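Local atomic coordinates of fructokinase (PDB entry 5EYN), a protein that phosphorylates fructose with ATP as a sugar kinase of the PfkB family, and is held here with fructose, ADP, beryllium trifluoride and calcium. Residues Ala46-Ala51 against Ser61-Arg66; Val50-Ala55 against Gly307-Leu312. All blocks are in the same frame, centred on the assembly; numbering follows the deposited sequence.

Contact 1 of 2, residues Ala46-Ala51 against Ser61-Arg66; sequences APANVA and SAFFGR. With FRU (beta-D-fructofuranose), chain B.
F63 points the edge of its ring from strand 61-68 at the first turn of helix 46-56, and its corner atom CE1 does most of the touching. P47 C and A48 N lie at that edge near the ring plane, with F63 CE1 3.7 Å from A48 N. CE1 also lies 4.0 Å from P47 CB and 4.1 Å from A48 CB, so it is set between the two side chains where the backbone passes from one to the other. With CG anti to the backbone N (chi1 -172°), the ring stands off the strand toward the helix; L90 of strand 86-93 packs on it as well. Helix and strand run nearly antiparallel (161°), their short axes 8.6 Å apart: this is the returning half of a beta-alpha-beta crossover between the neighbouring parallel strands 21-24 and 61-68, with strands 28-33 and 38-44 inserted before the helix, in the Rossmann-like domain of the ribokinase fold. At the other end, S61 OG donates to A51 O at 2.8 Å. The hydroxyl comes in bent to the C=O and tilted 34° from the carbonyl plane, while the methyl of A51 stays 4.0 Å from OG. Away from the strand, the helix start grips fructose: A46 N donates to O1 of the sugar at 3.0 Å, and N49 ND2 donates to its O4 at 3.2 Å and also binds D266.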
# COMPACT_ATOMS: atom_id res chain seq x y z
N ALA A 46 -13.09 -7.59 -5.03
CA ALA A 46 -14.42 -8.15 -5.24
C ALA A 46 -14.51 -9.18 -6.36
O ALA A 46 -15.03 -10.26 -6.14
CB ALA A 46 -15.46 -7.06 -5.43
N PRO A 47 -14.01 -8.88 -7.58
CA PRO A 47 -14.16 -9.92 -8.61
C PRO A 47 -13.33 -11.18 -8.31
O PRO A 47 -13.73 -12.28 -8.69
CB PRO A 47 -13.70 -9.22 -9.89
CG PRO A 47 -12.91 -8.09 -9.45
CD PRO A 47 -13.44 -7.64 -8.13
N ALA A 48 -12.20 -11.03 -7.64
CA ALA A 48 -11.42 -12.20 -7.23
C ALA A 48 -12.19 -13.02 -6.20
O ALA A 48 -12.22 -14.25 -6.25
CB ALA A 48 -10.07 -11.77 -6.69
N ASN A 49 -12.83 -12.32 -5.27
CA ASN A 49 -13.66 -12.96 -4.26
C ASN A 49 -14.76 -13.75 -4.91
O ASN A 49 -15.04 -14.90 -4.53
CB ASN A 49 -14.27 -11.90 -3.34
CG ASN A 49 -13.24 -11.13 -2.54
OD1 ASN A 49 -12.13 -11.60 -2.29
ND2 ASN A 49 -13.62 -9.94 -2.10
N VAL A 50 -15.44 -13.16 -5.89
CA VAL A 50 -16.50 -13.86 -6.60
C VAL A 50 -15.96 -15.11 -7.31
O VAL A 50 -16.58 -16.19 -7.28
CB VAL A 50 -17.22 -12.93 -7.58
CG1 VAL A 50 -18.27 -13.71 -8.34
CG2 VAL A 50 -17.88 -11.77 -6.84
N ALA A 51 -14.82 -14.95 -7.96
CA ALA A 51 -14.21 -16.07 -8.68
C ALA A 51 -13.97 -17.23 -7.73
O ALA A 51 -14.27 -18.37 -8.04
CB ALA A 51 -12.90 -15.64 -9.33
N SER A 61 -14.83 -20.94 -12.88
CA SER A 61 -14.58 -19.51 -12.91
C SER A 61 -13.19 -19.23 -13.47
O SER A 61 -12.27 -20.05 -13.36
CB SER A 61 -14.78 -18.89 -11.52
OG SER A 61 -13.80 -19.35 -10.63
N ALA A 62 -13.05 -18.07 -14.09
CA ALA A 62 -11.81 -17.67 -14.74
C ALA A 62 -11.68 -16.18 -14.55
O ALA A 62 -12.68 -15.48 -14.61
CB ALA A 62 -11.84 -18.02 -16.22
N PHE A 63 -10.47 -15.70 -14.33
CA PHE A 63 -10.23 -14.30 -14.02
C PHE A 63 -9.34 -13.70 -15.09
O PHE A 63 -8.35 -14.31 -15.48
CB PHE A 63 -9.53 -14.18 -12.67
CG PHE A 63 -9.41 -12.78 -12.15
CD1 PHE A 63 -10.33 -12.29 -11.25
CD2 PHE A 63 -8.36 -11.95 -12.53
CE1 PHE A 63 -10.23 -11.02 -10.75
CE2 PHE A 63 -8.26 -10.67 -12.03
CZ PHE A 63 -9.20 -10.21 -11.14
N PHE A 64 -9.70 -12.52 -15.58
CA PHE A 64 -8.79 -11.75 -16.42
C PHE A 64 -8.64 -10.35 -15.88
O PHE A 64 -9.60 -9.72 -15.44
CB PHE A 64 -9.17 -11.76 -17.92
CG PHE A 64 -10.42 -10.97 -18.29
CD1 PHE A 64 -10.32 -9.66 -18.76
CD2 PHE A 64 -11.67 -11.57 -18.28
CE1 PHE A 64 -11.46 -8.96 -19.17
CE2 PHE A 64 -12.80 -10.87 -18.68
CZ PHE A 64 -12.69 -9.56 -19.13
N GLY A 65 -7.41 -9.87 -15.89
CA GLY A 65 -7.12 -8.57 -15.33
C GLY A 65 -5.63 -8.39 -15.12
O GLY A 65 -4.83 -9.22 -15.56
N ARG A 66 -5.27 -7.28 -14.49
CA ARG A 66 -3.88 -6.98 -14.18
C ARG A 66 -3.68 -6.79 -12.69
O ARG A 66 -4.45 -6.10 -12.03
CB ARG A 66 -3.42 -5.70 -14.85
CG ARG A 66 -3.37 -5.77 -16.34
CD ARG A 66 -2.74 -4.56 -16.97
NE ARG A 66 -2.72 -4.75 -18.41
CZ ARG A 66 -1.68 -4.55 -19.21
NH1 ARG A 66 -0.51 -4.13 -18.72
NH2 ARG A 66 -1.80 -4.77 -20.51
C1 FRU B . -12.45 -3.71 -3.53
C2 FRU B . -12.80 -4.26 -2.15
C3 FRU B . -11.79 -5.19 -1.50
C4 FRU B . -12.62 -6.21 -0.79
C5 FRU B . -13.85 -6.23 -1.63
C6 FRU B . -15.11 -6.54 -0.86
O1 FRU B . -12.43 -4.72 -4.48
O2 FRU B . -13.00 -3.15 -1.32
O3 FRU B . -10.95 -4.42 -0.69
O4 FRU B . -12.04 -7.47 -0.77
O5 FRU B . -13.98 -4.98 -2.28
O6 FRU B . -16.24 -6.53 -1.69

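Contact 2 of 2, residues Val50-Ala55 against Gly307-Leu312; sequences VAVAIA and GAMTAL. With NA (sodium ion), chain F.
V52 and L312 meet at about a right angle, V52 CG1 lying 3.8 Å from L312 CD1, and the side chains that meet across the two segments are all apolar. The other V52 methyl, CG2, touches both SD and CE of M309, each at 3.8 Å, so the valine fork spreads over two residues of the loop. M309 reaches it with a chain extended beyond CG (chi2 -178°, chi3 180°), which carries the thioether from a backbone farther off up to the helix. Both L312 methyls are used: CD1 rests 3.7 Å from A53 N, against the helix backbone, and CD2 lies 3.9 Å from A53 CB. Polar bonds and metal ligation instead shape the loop itself. M309 to L312 form a type I beta turn, closed by L312 N to M309 O at 3.2 Å. Just ahead of the turn, G307 O binds the sodium ion at 2.1 Å, together with the carbonyl oxygens of A302 and Q305 and two waters; one of these waters accepts from A311 N and gives a weak bond to A308 O. R56 NH1, just past 50-55 on the same helix, donates hydrogen bonds to T310 O and L312 O. The loop, between helices 285-302 and 315-322, lies along helix 46-56, whose V50 and I54 pack on helix 264-278 and strand 21-24; L312 also touches A267 of helix 264-278.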
# COMPACT_ATOMS: atom_id res chain seq x y z
N VAL A 50 -15.44 -13.16 -5.89
CA VAL A 50 -16.50 -13.86 -6.60
C VAL A 50 -15.96 -15.11 -7.31
O VAL A 50 -16.58 -16.19 -7.28
CB VAL A 50 -17.22 -12.93 -7.58
CG1 VAL A 50 -18.27 -13.71 -8.34
CG2 VAL A 50 -17.88 -11.77 -6.84
N ALA A 51 -14.82 -14.95 -7.96
CA ALA A 51 -14.21 -16.07 -8.68
C ALA A 51 -13.97 -17.23 -7.73
O ALA A 51 -14.27 -18.37 -8.04
CB ALA A 51 -12.90 -15.64 -9.33
N VAL A 52 -13.40 -16.94 -6.57
CA VAL A 52 -13.07 -17.98 -5.62
C VAL A 52 -14.36 -18.57 -5.05
O VAL A 52 -14.43 -19.78 -4.84
CB VAL A 52 -12.15 -17.43 -4.53
CG1 VAL A 52 -11.97 -18.42 -3.39
CG2 VAL A 52 -10.78 -17.09 -5.12
N ALA A 53 -15.38 -17.75 -4.81
CA ALA A 53 -16.63 -18.26 -4.28
C ALA A 53 -17.21 -19.29 -5.23
O ALA A 53 -17.69 -20.34 -4.80
CB ALA A 53 -17.62 -17.16 -4.07
N ILE A 54 -17.20 -18.97 -6.52
CA ILE A 54 -17.72 -19.89 -7.52
C ILE A 54 -16.91 -21.18 -7.55
O ILE A 54 -17.47 -22.28 -7.56
CB ILE A 54 -17.74 -19.21 -8.90
CG1 ILE A 54 -18.80 -18.11 -8.91
CG2 ILE A 54 -18.02 -20.22 -9.98
CD1 ILE A 54 -18.71 -17.16 -10.09
N ALA A 55 -15.59 -21.06 -7.56
CA ALA A 55 -14.71 -22.22 -7.59
C ALA A 55 -14.91 -23.12 -6.37
O ALA A 55 -14.93 -24.34 -6.48
CB ALA A 55 -13.27 -21.78 -7.72
N GLY A 307 -11.39 -11.94 6.48
CA GLY A 307 -10.91 -12.07 5.11
C GLY A 307 -12.10 -12.37 4.23
O GLY A 307 -12.98 -13.16 4.58
N ALA A 308 -12.16 -11.73 3.07
CA ALA A 308 -13.27 -11.93 2.14
C ALA A 308 -13.39 -13.37 1.68
O ALA A 308 -14.49 -13.85 1.44
CB ALA A 308 -13.13 -11.02 0.94
N MET A 309 -12.27 -14.05 1.52
CA MET A 309 -12.29 -15.37 0.91
C MET A 309 -12.29 -16.51 1.91
O MET A 309 -12.58 -17.64 1.57
CB MET A 309 -11.09 -15.57 0.01
CG MET A 309 -11.04 -14.65 -1.17
SD MET A 309 -9.61 -15.00 -2.19
CE MET A 309 -9.81 -13.77 -3.48
N THR A 310 -11.93 -16.21 3.15
CA THR A 310 -11.55 -17.28 4.09
C THR A 310 -12.66 -18.30 4.29
O THR A 310 -12.40 -19.51 4.28
CB THR A 310 -11.16 -16.66 5.41
OG1 THR A 310 -10.20 -15.62 5.16
CG2 THR A 310 -10.54 -17.72 6.31
N ALA A 311 -13.88 -17.83 4.49
CA ALA A 311 -15.00 -18.70 4.82
C ALA A 311 -15.98 -18.90 3.67
O ALA A 311 -17.10 -19.36 3.86
CB ALA A 311 -15.72 -18.16 6.07
N LEU A 312 -15.55 -18.57 2.45
CA LEU A 312 -16.38 -18.87 1.28
C LEU A 312 -16.65 -20.38 1.28
O LEU A 312 -15.71 -21.18 1.28
CB LEU A 312 -15.68 -18.43 -0.00
CG LEU A 312 -15.53 -16.92 -0.16
CD1 LEU A 312 -14.68 -16.62 -1.38
CD2 LEU A 312 -16.90 -16.28 -0.29
NA NA F . -14.72 -13.68 5.63
O HOH W 1 -15.10 -15.31 3.97
O HOH W 2 -15.50 -11.85 5.75

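Contacts 1 and 2 start from the same helix, 46-56, and share V50 and A51; their centres are 10 Å apart. Contact 1 is local in sequence, joining the helix to the next strand of the nine-stranded sheet, whereas contact 2 brings in a loop some 250 residues later, between helices 285-302 and 315-322. The two meet at N49, whose ND2 lies 3.3 Å from A308 CB and whose OD1 lies 3.4 Å from M309 CE. The fructose-binding start of the helix is therefore packed between the central sheet and the loop 307-312, which supplies one ligand of the sodium ion, and this joins early and late parts of the chain beside the sugar.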